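Local coordinates for GH18 chiitnase (Pseudoalteromonas aurantia, PDB 6K7Z), which probably hydrolyses internal β-1,4 glycosidic bonds of chitin, as an endochitinase of glycoside hydrolase family 18, at residues S102-N107 / K143-P148; P159-G164 / D182-Q187; Q227-S232 / N259-S264. All blocks are in the same frame, centred on the assembly; numbering follows the deposited sequence.

Contact 1: S102-N107 / K143-P148; sequences SFVKNN and KRLPSP
One residue before V104, which meets L145 across the contact, F103 O receives two N-H groups of the same residue: the backbone N of N107 at 3.1 Å and its amide ND2 at 2.9 Å. The ND2 bond is fairly straight (N-H...O 155°), and it doubles the last helical hydrogen bond at the point where N107 leaves helical geometry. It also holds ND2 over the centre of the F103 ring, 3.3 Å above its plane. Across the contact the forces are weaker. K105, with CG beside its backbone N (chi1 -68°) and the rest of the chain extended, runs out alongside L145 in the opposite direction to that leucine, its CE 4.1 Å from L145 CD2. K105 NZ ends 3.5 Å from R144 O, too far to count as a hydrogen bond; the positive charge is nevertheless likely to be drawn to a carbonyl in the last turn of a helix. L145 CD2, the methyl that K105 CE passes, also lies 4.3 Å from V104 CG1, a loose methyl contact between two buried side chains. R144 starts toward 102-107, but its guanidinium leads away to a salt bridge with E140, and its chain lies over A94, A97 and A101. The contact thus joins the C-terminal ends of neighbouring helices 93-106 and 130-144, on the outside of a TIM barrel; V104 and L145 both rest on V112 of strand 111-115, which follows the first helix, and Y150, just ahead of strand 151-154, touches V104, K105 and L145.

Contact 2: P159-G164 / D182-Q187; sequences PYLEQG and DWLNVQ
L161 makes the whole apolar contact, its two methyls divided between two residues of the strand. CD2 meets L184 CD1 at 3.8 Å and CD1 meets V186 CG2 at 3.9 Å, tip to tip in both cases, while L161 CD1 also comes within 4.1 Å of L184 CD1. The CB of L161 points at the strand, and with CG beside the backbone N (chi1 -67°) the fork opens over both partners. V186 has CG1 anti to its own backbone N (chi1 -177°), which leaves CG2 as the methyl presented to the leucine. The backbones themselves stay well apart, L161 CA and V186 CA being 9.1 Å from each other. All three side chains are buried, and helix 169-177 covers two of them, Y170 lying against L161 and V174 against L184. The arrangement belongs to a beta-alpha-beta crossover of the TIM barrel: 159-164 is part of the loop leading from strand 151-154 to that helix, and it folds back on the outer face of strand 183-187, the next parallel strand. Polar links hold each segment from elsewhere. On the loop, Y160 OH bonds T119 OG1 while its ring meets F122 edge-to-face, and E162 OE2 bonds Y208 OH. On the strand, N185 and Q187 turn the other way, into the barrel: N185 ND2 makes a weak bond to D113 OD1, and Q187 NE2 bonds both A155 O and E117 OE2, the glutamate that ends the DxxDxDxE signature of family 18.

Contact 3: Q227-S232 / N259-S264; sequences QNDAGS and NWQFSS
D229 carries the contact: its OD1 accepts a short hydrogen bond from S264 OG, 2.6 Å, through the syn lone pair, on the side of OD2. OD1 accepts a second hydrogen bond, from a water 2.7 Å away. That water accepts from Q261 NE2 at 3.0 Å and, weakly, from W260 NE1, so it ties the carboxylate to two more side chains. Behind the carboxylate, D229 CB lies 3.3 Å from W260 O, and D229 O approaches W260 CD1 obliquely at 3.4 Å. In the next shell, T226 OG1 bonds the other oxygen, OD2, which helps to fix the carboxylate's rotation. S264 is set by a short 3-10 turn in which its N bonds Q261 O at 3.1 Å. Q261 has CG wedged between its backbone N and carbonyl carbon (chi1 59°), its CB sits 3.7 Å above the W260 ring, and its OE1 accepts from the backbone N of N9 and of S10. The peptide between W260 and Q261 is cis, at the end of strand 256-260, the last strand of the barrel; in family 18 enzymes a tryptophan in such a setting commonly floors the sugar site next to the cleaved bond, and W260 probably does likewise. With an alanine at D229, S264 OG would probably lose its acceptor, T226 OG1 its carboxylate partner and the water one of its three partners, leaving the two loops less firmly joined. Two donors on OD1, a hydroxyl and a water, are consistent with an ionised carboxylate, one that links the loop after strand 219-224 to the turn after W260.

The three contacts follow one another along the chain and mark different levels of one barrel. Contact 1 lies at the outer helices, near the ends at which strands 111-115 and 151-154 begin; contact 2 runs along the outer side of strand 183-187, and contact 3 sits at the end of strand 256-260, where a TIM barrel carries its active site. Centres of contacts 2 and 3 lie 19 Å apart, nearest atoms about 7 Å. Contact 1 is 24 Å from contact 2 and, across the chain's centre, 29 Å from contact 3 between centres; nearest atoms are about 4 Å (no touch) and 15 Å apart. Q187 and W260 probably border the chitin-binding cleft; contact 1 is remote from it.

Contact 1: S102-N107 / K143-P148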
loop_
_atom_site.group_PDB
_atom_site.type_symbol
_atom_site.label_atom_id
_atom_site.label_comp_id
_atom_site.label_asym_id
_atom_site.label_seq_id
_atom_site.Cartn_x
_atom_site.Cartn_y
_atom_site.Cartn_z
ATOM N N SER A 102 -13.652 -9.600 8.127
ATOM C CA SER A 102 -13.576 -10.926 8.728
ATOM C C SER A 102 -12.183 -11.519 8.581
ATOM O O SER A 102 -11.635 -12.078 9.539
ATOM C CB SER A 102 -14.626 -11.843 8.104
ATOM O OG SER A 102 -15.921 -11.398 8.455
ATOM N N PHE A 103 -11.581 -11.395 7.395
ATOM C CA PHE A 103 -10.235 -11.931 7.224
ATOM C C PHE A 103 -9.264 -11.281 8.196
ATOM O O PHE A 103 -8.434 -11.967 8.805
ATOM C CB PHE A 103 -9.744 -11.738 5.794
ATOM C CG PHE A 103 -8.413 -12.388 5.535
ATOM C CD1 PHE A 103 -7.225 -11.700 5.775
ATOM C CD2 PHE A 103 -8.347 -13.685 5.057
ATOM C CE1 PHE A 103 -5.984 -12.311 5.554
ATOM C CE2 PHE A 103 -7.121 -14.293 4.826
ATOM C CZ PHE A 103 -5.938 -13.600 5.080
ATOM N N VAL A 104 -9.363 -9.963 8.367
ATOM C CA VAL A 104 -8.489 -9.259 9.305
ATOM C C VAL A 104 -8.700 -9.774 10.727
ATOM O O VAL A 104 -7.740 -10.045 11.460
ATOM C CB VAL A 104 -8.725 -7.742 9.215
ATOM C CG1 VAL A 104 -8.048 -7.017 10.376
ATOM C CG2 VAL A 104 -8.215 -7.229 7.890
ATOM N N LYS A 105 -9.962 -9.898 11.145
ATOM C CA LYS A 105 -10.220 -10.268 12.533
ATOM C C LYS A 105 -9.907 -11.735 12.788
ATOM O O LYS A 105 -9.310 -12.074 13.816
ATOM C CB LYS A 105 -11.667 -9.953 12.898
ATOM C CG LYS A 105 -11.971 -8.465 12.937
ATOM C CD LYS A 105 -13.395 -8.211 13.413
ATOM C CE LYS A 105 -13.668 -6.725 13.589
ATOM N NZ LYS A 105 -15.089 -6.479 13.986
ATOM N N ASN A 106 -10.304 -12.618 11.869
ATOM C CA ASN A 106 -10.057 -14.047 12.046
ATOM C C ASN A 106 -8.577 -14.388 12.026
ATOM O O ASN A 106 -8.184 -15.411 12.592
ATOM C CB ASN A 106 -10.769 -14.856 10.967
ATOM C CG ASN A 106 -12.284 -14.722 11.038
ATOM O OD1 ASN A 106 -12.858 -14.534 12.118
ATOM N ND2 ASN A 106 -12.939 -14.813 9.886
ATOM N N ASN A 107 -7.751 -13.569 11.380
ATOM C CA ASN A 107 -6.312 -13.784 11.366
ATOM C C ASN A 107 -5.563 -12.796 12.250
ATOM O O ASN A 107 -4.337 -12.705 12.151
ATOM C CB ASN A 107 -5.786 -13.730 9.931
ATOM C CG ASN A 107 -6.328 -14.859 9.078
ATOM O OD1 ASN A 107 -5.900 -16.007 9.204
ATOM N ND2 ASN A 107 -7.289 -14.542 8.219
ATOM N N LYS A 143 -16.176 1.326 8.909
ATOM C CA LYS A 143 -17.281 0.966 9.786
ATOM C C LYS A 143 -16.966 -0.298 10.578
ATOM O O LYS A 143 -17.201 -0.357 11.792
ATOM C CB LYS A 143 -18.538 0.792 8.931
ATOM C CG LYS A 143 -19.792 0.398 9.679
ATOM C CD LYS A 143 -20.910 0.025 8.695
ATOM C CE LYS A 143 -21.252 1.179 7.765
ATOM N NZ LYS A 143 -22.212 0.745 6.693
ATOM N N ARG A 144 -16.390 -1.304 9.913
ATOM C CA ARG A 144 -16.118 -2.599 10.525
ATOM C C ARG A 144 -14.765 -2.673 11.219
ATOM O O ARG A 144 -14.590 -3.519 12.104
ATOM C CB ARG A 144 -16.221 -3.698 9.459
ATOM C CG ARG A 144 -17.597 -3.737 8.801
ATOM C CD ARG A 144 -17.616 -4.478 7.478
ATOM N NE ARG A 144 -18.988 -4.781 7.056
ATOM C CZ ARG A 144 -19.799 -3.922 6.440
ATOM N NH1 ARG A 144 -19.398 -2.691 6.160
ATOM N NH2 ARG A 144 -21.021 -4.295 6.096
ATOM N N LEU A 145 -13.824 -1.801 10.851
ATOM C CA LEU A 145 -12.461 -1.781 11.384
ATOM C C LEU A 145 -12.168 -0.372 11.881
ATOM O O LEU A 145 -11.470 0.407 11.213
ATOM C CB LEU A 145 -11.445 -2.194 10.319
ATOM C CG LEU A 145 -11.666 -3.564 9.690
ATOM C CD1 LEU A 145 -10.646 -3.797 8.576
ATOM C CD2 LEU A 145 -11.559 -4.647 10.754
ATOM N N PRO A 146 -12.674 -0.014 13.057
ATOM C CA PRO A 146 -12.638 1.391 13.480
ATOM C C PRO A 146 -11.238 1.873 13.828
ATOM O O PRO A 146 -10.365 1.099 14.223
ATOM C CB PRO A 146 -13.539 1.405 14.723
ATOM C CG PRO A 146 -14.306 0.134 14.669
ATOM C CD PRO A 146 -13.420 -0.856 14.004
ATOM N N SER A 147 -11.039 3.177 13.680
ATOM C CA SER A 147 -9.860 3.842 14.216
ATOM C C SER A 147 -10.028 3.974 15.724
ATOM O O SER A 147 -11.157 4.084 16.213
ATOM C CB SER A 147 -9.664 5.221 13.583
ATOM O OG SER A 147 -9.377 5.128 12.205
ATOM N N PRO A 148 -8.947 3.945 16.483
ATOM C CA PRO A 148 -7.586 3.796 15.980
ATOM C C PRO A 148 -7.053 2.400 16.089
ATOM O O PRO A 148 -5.917 2.206 15.873
ATOM C CB PRO A 148 -6.780 4.673 16.938
ATOM C CG PRO A 148 -7.494 4.443 18.225
ATOM C CD PRO A 148 -8.954 4.383 17.884
#

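Contact 2: P159-G164 / D182-Q187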
loop_
_atom_site.group_PDB
_atom_site.type_symbol
_atom_site.label_atom_id
_atom_site.label_comp_id
_atom_site.label_asym_id
_atom_site.label_seq_id
_atom_site.Cartn_x
_atom_site.Cartn_y
_atom_site.Cartn_z
ATOM N N PRO A 159 -0.208 9.270 -10.837
ATOM C CA PRO A 159 -1.265 9.895 -11.660
ATOM C C PRO A 159 -2.607 9.960 -10.959
ATOM O O PRO A 159 -3.412 10.856 -11.249
ATOM C CB PRO A 159 -1.324 9.003 -12.906
ATOM C CG PRO A 159 0.045 8.426 -13.018
ATOM C CD PRO A 159 0.473 8.192 -11.586
ATOM N N TYR A 160 -2.859 9.042 -10.025
ATOM C CA TYR A 160 -4.127 9.022 -9.309
ATOM C C TYR A 160 -4.330 10.264 -8.452
ATOM O O TYR A 160 -5.476 10.564 -8.084
ATOM C CB TYR A 160 -4.204 7.798 -8.406
ATOM C CG TYR A 160 -4.172 6.439 -9.080
ATOM C CD1 TYR A 160 -4.163 6.299 -10.469
ATOM C CD2 TYR A 160 -4.137 5.287 -8.307
ATOM C CE1 TYR A 160 -4.139 5.031 -11.052
ATOM C CE2 TYR A 160 -4.119 4.036 -8.877
ATOM C CZ TYR A 160 -4.111 3.908 -10.241
ATOM O OH TYR A 160 -4.092 2.640 -10.773
ATOM N N LEU A 161 -3.250 10.969 -8.113
ATOM C CA LEU A 161 -3.255 12.070 -7.153
ATOM C C LEU A 161 -2.973 13.426 -7.797
ATOM O O LEU A 161 -2.831 14.429 -7.088
ATOM C CB LEU A 161 -2.225 11.798 -6.054
ATOM C CG LEU A 161 -2.555 10.608 -5.143
ATOM C CD1 LEU A 161 -1.328 10.098 -4.406
ATOM C CD2 LEU A 161 -3.645 10.980 -4.159
ATOM N N GLU A 162 -2.899 13.481 -9.118
ATOM C CA GLU A 162 -2.571 14.705 -9.837
ATOM C C GLU A 162 -3.845 15.523 -10.025
ATOM O O GLU A 162 -4.709 15.163 -10.833
ATOM C CB GLU A 162 -1.915 14.357 -11.169
ATOM C CG GLU A 162 -0.488 13.819 -11.008
ATOM C CD GLU A 162 0.481 14.912 -10.610
ATOM O OE1 GLU A 162 0.462 15.968 -11.277
ATOM O OE2 GLU A 162 1.244 14.734 -9.633
ATOM N N GLN A 163 -3.971 16.601 -9.255
ATOM C CA GLN A 163 -5.091 17.532 -9.393
ATOM C C GLN A 163 -5.333 17.873 -10.854
ATOM O O GLN A 163 -4.409 18.273 -11.568
ATOM C CB GLN A 163 -4.808 18.804 -8.593
ATOM C CG GLN A 163 -5.948 19.817 -8.585
ATOM C CD GLN A 163 -7.093 19.417 -7.662
ATOM O OE1 GLN A 163 -8.214 19.150 -8.111
ATOM N NE2 GLN A 163 -6.820 19.396 -6.364
ATOM N N GLY A 164 -6.552 17.659 -11.319
ATOM C CA GLY A 164 -6.877 17.953 -12.691
ATOM C C GLY A 164 -6.531 16.905 -13.716
ATOM O O GLY A 164 -6.879 17.023 -14.833
ATOM N N ASP A 182 -5.747 5.982 6.837
ATOM C CA ASP A 182 -4.603 6.296 7.683
ATOM C C ASP A 182 -3.442 6.872 6.884
ATOM O O ASP A 182 -2.826 7.854 7.312
ATOM C CB ASP A 182 -4.175 5.057 8.464
ATOM C CG ASP A 182 -5.209 4.661 9.506
ATOM O OD1 ASP A 182 -5.214 5.260 10.597
ATOM O OD2 ASP A 182 -6.013 3.771 9.224
ATOM N N TRP A 183 -3.128 6.297 5.723
ATOM C CA TRP A 183 -2.090 6.875 4.874
ATOM C C TRP A 183 -2.167 6.261 3.483
ATOM O O TRP A 183 -2.857 5.265 3.253
ATOM C CB TRP A 183 -0.689 6.681 5.458
ATOM C CG TRP A 183 -0.307 5.255 5.692
ATOM C CD1 TRP A 183 0.161 4.364 4.761
ATOM C CD2 TRP A 183 -0.330 4.558 6.939
ATOM N NE1 TRP A 183 0.410 3.155 5.356
ATOM C CE2 TRP A 183 0.115 3.245 6.691
ATOM C CE3 TRP A 183 -0.685 4.914 8.245
ATOM C CZ2 TRP A 183 0.217 2.293 7.699
ATOM C CZ3 TRP A 183 -0.584 3.962 9.243
ATOM C CH2 TRP A 183 -0.147 2.667 8.966
ATOM N N LEU A 184 -1.438 6.878 2.563
ATOM C CA LEU A 184 -1.313 6.429 1.184
ATOM C C LEU A 184 0.112 5.957 0.956
ATOM O O LEU A 184 1.057 6.700 1.234
ATOM C CB LEU A 184 -1.615 7.563 0.207
ATOM C CG LEU A 184 -2.959 8.273 0.303
ATOM C CD1 LEU A 184 -3.027 9.387 -0.753
ATOM C CD2 LEU A 184 -4.107 7.263 0.131
ATOM N N ASN A 185 0.265 4.738 0.441
ATOM C CA ASN A 185 1.580 4.234 0.026
ATOM C C ASN A 185 1.748 4.592 -1.446
ATOM O O ASN A 185 1.360 3.825 -2.326
ATOM C CB ASN A 185 1.675 2.726 0.233
ATOM C CG ASN A 185 1.560 2.317 1.700
ATOM O OD1 ASN A 185 2.230 2.875 2.570
ATOM N ND2 ASN A 185 0.710 1.326 1.971
ATOM N N VAL A 186 2.305 5.775 -1.726
ATOM C CA VAL A 186 2.417 6.238 -3.110
ATOM C C VAL A 186 3.544 5.480 -3.809
ATOM O O VAL A 186 4.689 5.474 -3.344
ATOM C CB VAL A 186 2.657 7.755 -3.178
ATOM C CG1 VAL A 186 2.681 8.208 -4.634
ATOM C CG2 VAL A 186 1.588 8.515 -2.378
ATOM N N GLN A 187 3.230 4.855 -4.946
ATOM C CA GLN A 187 4.206 4.050 -5.683
ATOM C C GLN A 187 4.957 4.944 -6.659
ATOM O O GLN A 187 4.559 5.119 -7.812
ATOM C CB GLN A 187 3.522 2.905 -6.420
ATOM C CG GLN A 187 2.576 2.082 -5.573
ATOM C CD GLN A 187 2.048 0.867 -6.320
ATOM O OE1 GLN A 187 2.703 0.358 -7.231
ATOM N NE2 GLN A 187 0.858 0.391 -5.930
#

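Contact 3: Q227-S232 / N259-S264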
loop_
_atom_site.group_PDB
_atom_site.type_symbol
_atom_site.label_atom_id
_atom_site.label_comp_id
_atom_site.label_asym_id
_atom_site.label_seq_id
_atom_site.Cartn_x
_atom_site.Cartn_y
_atom_site.Cartn_z
ATOM N N GLN A 227 16.899 -2.967 -8.505
ATOM C CA GLN A 227 16.514 -2.811 -9.864
ATOM C C GLN A 227 15.454 -3.852 -10.319
ATOM O O GLN A 227 14.642 -3.556 -11.136
ATOM C CB GLN A 227 17.729 -2.991 -10.752
ATOM C CG GLN A 227 17.423 -3.125 -12.243
ATOM C CD GLN A 227 17.400 -4.573 -12.704
ATOM O OE1 GLN A 227 18.342 -5.339 -12.495
ATOM N NE2 GLN A 227 16.338 -4.935 -13.379
ATOM N N ASN A 228 15.523 -5.070 -9.818
ATOM C CA ASN A 228 14.581 -6.088 -10.285
ATOM C C ASN A 228 13.216 -5.941 -9.642
ATOM O O ASN A 228 12.316 -6.724 -9.963
ATOM C CB ASN A 228 15.122 -7.514 -10.027
ATOM C CG ASN A 228 14.335 -8.601 -10.764
ATOM O OD1 ASN A 228 13.655 -9.418 -10.145
ATOM N ND2 ASN A 228 14.413 -8.598 -12.086
ATOM N N ASP A 229 13.033 -4.951 -8.770
ATOM C CA ASP A 229 11.758 -4.779 -8.076
ATOM C C ASP A 229 10.753 -3.938 -8.849
ATOM O O ASP A 229 9.581 -3.888 -8.457
ATOM C CB ASP A 229 12.000 -4.166 -6.690
ATOM C CG ASP A 229 12.597 -5.170 -5.709
ATOM O OD1 ASP A 229 12.016 -6.273 -5.539
ATOM O OD2 ASP A 229 13.644 -4.855 -5.107
ATOM N N ALA A 230 11.157 -3.296 -9.943
ATOM C CA ALA A 230 10.201 -2.505 -10.706
ATOM C C ALA A 230 10.692 -2.373 -12.136
ATOM O O ALA A 230 11.897 -2.372 -12.387
ATOM C CB ALA A 230 9.997 -1.115 -10.094
ATOM N N GLY A 231 9.738 -2.258 -13.066
ATOM C CA GLY A 231 10.092 -1.959 -14.442
ATOM C C GLY A 231 10.812 -0.633 -14.595
ATOM O O GLY A 231 11.712 -0.501 -15.427
ATOM N N SER A 232 10.437 0.365 -13.796
ATOM C CA SER A 232 11.094 1.664 -13.843
ATOM C C SER A 232 11.062 2.289 -12.459
ATOM O O SER A 232 10.161 2.015 -11.664
ATOM C CB SER A 232 10.417 2.598 -14.852
ATOM O OG SER A 232 9.062 2.849 -14.485
ATOM N N ASN A 259 8.593 0.390 0.732
ATOM C CA ASN A 259 9.365 -0.266 -0.314
ATOM C C ASN A 259 8.641 -1.487 -0.856
ATOM O O ASN A 259 7.828 -2.130 -0.178
ATOM C CB ASN A 259 10.794 -0.657 0.144
ATOM C CG ASN A 259 10.818 -1.829 1.115
ATOM O OD1 ASN A 259 10.390 -2.941 0.796
ATOM N ND2 ASN A 259 11.383 -1.591 2.290
ATOM N N TRP A 260 8.935 -1.766 -2.116
ATOM C CA TRP A 260 8.627 -3.043 -2.742
ATOM C C TRP A 260 9.985 -3.644 -3.074
ATOM O O TRP A 260 10.724 -3.040 -3.854
ATOM C CB TRP A 260 7.779 -2.862 -4.014
ATOM C CG TRP A 260 7.431 -4.170 -4.654
ATOM C CD1 TRP A 260 8.177 -4.867 -5.572
ATOM C CD2 TRP A 260 6.281 -4.976 -4.377
ATOM N NE1 TRP A 260 7.541 -6.044 -5.901
ATOM C CE2 TRP A 260 6.375 -6.135 -5.181
ATOM C CE3 TRP A 260 5.168 -4.819 -3.543
ATOM C CZ2 TRP A 260 5.399 -7.141 -5.165
ATOM C CZ3 TRP A 260 4.205 -5.810 -3.529
ATOM C CH2 TRP A 260 4.324 -6.961 -4.331
ATOM N N GLN A 261 10.369 -4.763 -2.470
ATOM C CA GLN A 261 9.630 -5.481 -1.443
ATOM C C GLN A 261 10.636 -6.068 -0.454
ATOM O O GLN A 261 11.845 -6.087 -0.726
ATOM C CB GLN A 261 8.769 -6.595 -2.058
ATOM C CG GLN A 261 9.568 -7.649 -2.841
ATOM C CD GLN A 261 8.720 -8.856 -3.221
ATOM O OE1 GLN A 261 8.083 -9.474 -2.364
ATOM N NE2 GLN A 261 8.696 -9.185 -4.511
ATOM N N PHE A 262 10.119 -6.581 0.667
ATOM C CA PHE A 262 10.954 -6.994 1.795
ATOM C C PHE A 262 12.071 -7.952 1.384
ATOM O O PHE A 262 13.239 -7.764 1.754
ATOM C CB PHE A 262 10.064 -7.630 2.866
ATOM C CG PHE A 262 10.824 -8.134 4.046
ATOM C CD1 PHE A 262 11.308 -7.247 5.003
ATOM C CD2 PHE A 262 11.077 -9.489 4.189
ATOM C CE1 PHE A 262 12.032 -7.711 6.087
ATOM C CE2 PHE A 262 11.788 -9.967 5.278
ATOM C CZ PHE A 262 12.259 -9.084 6.232
ATOM N N SER A 263 11.735 -9.002 0.640
ATOM C CA SER A 263 12.722 -10.060 0.411
ATOM C C SER A 263 13.799 -9.670 -0.590
ATOM O O SER A 263 14.683 -10.488 -0.882
ATOM C CB SER A 263 12.023 -11.335 -0.054
ATOM O OG SER A 263 11.471 -12.016 1.059
ATOM N N SER A 264 13.764 -8.452 -1.110
ATOM C CA SER A 264 14.829 -7.968 -1.977
ATOM C C SER A 264 15.944 -7.263 -1.214
ATOM O O SER A 264 16.964 -6.916 -1.824
ATOM C CB SER A 264 14.263 -7.003 -3.015
ATOM O OG SER A 264 13.360 -7.664 -3.865
HETATM O O HOH W 1 10.004 -7.644 -6.684
#